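Local coordinates for phosphoglycerol transferase GacH (Streptococcus pyogenes MGAS5005, PDB 6DGM), which probably transfers glycerol phosphate onto streptococcal rhamnose polysaccharide, this chain being the manganese-binding sulfatase-family domain of a longer membrane protein, at residues S56-S61 and G274-S279. Residues are numbered along the deposited sequence; the frame is centred on the assembly and turned at random.
Sequences SNVTVS and GLYPDS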
loop_
_atom_site.group_PDB
_atom_site.type_symbol
_atom_site.label_atom_id
_atom_site.label_comp_id
_atom_site.label_asym_id
_atom_site.label_seq_id
_atom_site.Cartn_x
_atom_site.Cartn_y
_atom_site.Cartn_z
ATOM N N SER A 56 12.456 -10.927 16.744
ATOM C CA SER A 56 12.941 -12.145 17.389
ATOM C C SER A 56 13.027 -12.009 18.905
ATOM O O SER A 56 12.648 -12.929 19.644
ATOM C CB SER A 56 14.328 -12.514 16.838
ATOM O OG SER A 56 14.316 -12.644 15.431
ATOM N N ASN A 57 13.583 -10.907 19.396
ATOM C CA ASN A 57 13.903 -10.811 20.814
ATOM C C ASN A 57 12.799 -10.172 21.641
ATOM O O ASN A 57 13.043 -9.810 22.798
ATOM C CB ASN A 57 15.218 -10.064 21.026
ATOM C CG ASN A 57 16.413 -10.863 20.578
ATOM O OD1 ASN A 57 16.372 -12.091 20.519
ATOM N ND2 ASN A 57 17.496 -10.169 20.277
ATOM N N VAL A 58 11.600 -10.071 21.095
ATOM C CA VAL A 58 10.459 -9.434 21.755
ATOM C C VAL A 58 9.538 -10.508 22.304
ATOM O O VAL A 58 9.335 -11.555 21.671
ATOM C CB VAL A 58 9.704 -8.536 20.747
ATOM C CG1 VAL A 58 8.234 -8.369 21.133
ATOM C CG2 VAL A 58 10.393 -7.198 20.644
ATOM N N THR A 59 8.951 -10.237 23.467
ATOM C CA THR A 59 7.906 -11.071 24.041
ATOM C C THR A 59 6.724 -10.174 24.387
ATOM O O THR A 59 6.906 -9.120 25.004
ATOM C CB THR A 59 8.403 -11.785 25.297
ATOM O OG1 THR A 59 9.560 -12.573 24.982
ATOM C CG2 THR A 59 7.315 -12.705 25.853
ATOM N N VAL A 60 5.528 -10.584 23.980
ATOM C CA VAL A 60 4.291 -9.875 24.292
ATOM C C VAL A 60 3.414 -10.823 25.093
ATOM O O VAL A 60 3.351 -12.019 24.788
ATOM C CB VAL A 60 3.556 -9.397 23.022
ATOM C CG1 VAL A 60 2.406 -8.470 23.392
ATOM C CG2 VAL A 60 4.510 -8.697 22.086
ATOM N N SER A 61 2.761 -10.300 26.135
ATOM C CA SER A 61 1.988 -11.151 27.033
ATOM C C SER A 61 0.762 -11.746 26.350
ATOM O O SER A 61 0.270 -12.799 26.772
ATOM C CB SER A 61 1.532 -10.337 28.250
ATOM O OG SER A 61 0.841 -9.168 27.818
ATOM N N GLY A 274 9.260 2.982 14.860
ATOM C CA GLY A 274 10.652 3.252 15.149
ATOM C C GLY A 274 10.913 3.208 16.640
ATOM O O GLY A 274 11.253 4.229 17.261
ATOM N N LEU A 275 10.695 2.044 17.239
ATOM C CA LEU A 275 10.936 1.892 18.662
ATOM C C LEU A 275 11.895 0.775 19.019
ATOM O O LEU A 275 12.302 0.699 20.183
ATOM C CB LEU A 275 9.621 1.668 19.428
ATOM C CG LEU A 275 8.774 0.450 19.026
ATOM C CD1 LEU A 275 9.239 -0.839 19.671
ATOM C CD2 LEU A 275 7.306 0.727 19.354
ATOM N N TYR A 276 12.282 -0.079 18.054
ATOM C CA TYR A 276 13.135 -1.208 18.377
ATOM C C TYR A 276 14.599 -0.849 18.143
ATOM O O TYR A 276 14.929 -0.228 17.129
ATOM C CB TYR A 276 12.822 -2.382 17.455
ATOM C CG TYR A 276 11.405 -2.899 17.447
ATOM C CD1 TYR A 276 10.971 -3.778 18.434
ATOM C CD2 TYR A 276 10.510 -2.550 16.438
ATOM C CE1 TYR A 276 9.696 -4.284 18.430
ATOM C CE2 TYR A 276 9.211 -3.051 16.424
ATOM C CZ TYR A 276 8.807 -3.917 17.433
ATOM O OH TYR A 276 7.523 -4.436 17.413
ATOM N N PRO A 277 15.491 -1.257 19.040
ATOM C CA PRO A 277 16.921 -1.234 18.714
ATOM C C PRO A 277 17.250 -2.344 17.730
ATOM O O PRO A 277 16.536 -3.343 17.622
ATOM C CB PRO A 277 17.597 -1.470 20.068
ATOM C CG PRO A 277 16.614 -2.295 20.815
ATOM C CD PRO A 277 15.231 -1.846 20.364
ATOM N N ASP A 278 18.350 -2.162 16.990
ATOM C CA ASP A 278 18.736 -3.174 16.011
ATOM C C ASP A 278 18.926 -4.540 16.659
ATOM O O ASP A 278 18.686 -5.569 16.016
ATOM C CB ASP A 278 20.006 -2.766 15.270
ATOM C CG ASP A 278 19.746 -1.774 14.141
ATOM O OD1 ASP A 278 18.576 -1.481 13.826
ATOM O OD2 ASP A 278 20.751 -1.288 13.573
ATOM N N SER A 279 19.350 -4.575 17.921
ATOM C CA SER A 279 19.558 -5.849 18.596
ATOM C C SER A 279 18.278 -6.681 18.646
ATOM O O SER A 279 18.350 -7.912 18.735
ATOM C CB SER A 279 20.037 -5.584 20.018
ATOM O OG SER A 279 18.987 -5.014 20.766
HETATM O O HOH W 1 17.462 -7.139 21.758
#
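Val58 and Tyr276 touch where two peripheral pieces of an alkaline phosphatase-like (sulfatase-family) fold meet: the short strand 58-60, paired antiparallel with 222-224, and the loop between core strands 263-269 and 290-297. The loop opens with the manganese ligands Asp270 and His271, and the Tyr276 side chain lies about 13 Å from the metal. Tracing Val58 outward, the bond from CA to CB points toward the loop, and CB then branches. CG1 is anti to the backbone N (chi1 154°), which leaves CG2 beside that N and facing the tyrosine. CG2 meets the ring at its edge, near the ring plane, 3.7 Å from CE1 of Tyr276. A compact branched valine suits this place, since one methyl rests against the CD1-CE1 edge while Leu235 of helix 229-257 touches both side chains. The flat tyrosine also offers a face, with Leu275 CD1 3.5 Å above its centre. Asn57 suits its spot because its amide offers N-H to a backbone carbonyl and to water: ND2 makes a weak, bent hydrogen bond (121°) to Ser279 O at 2.9 Å. The serine hydroxyl adds a polar atom beside that carbonyl: a water accepting a second, weak bond from Asn57 ND2 hydrogen-bonds with Ser279 OG at 2.8 Å.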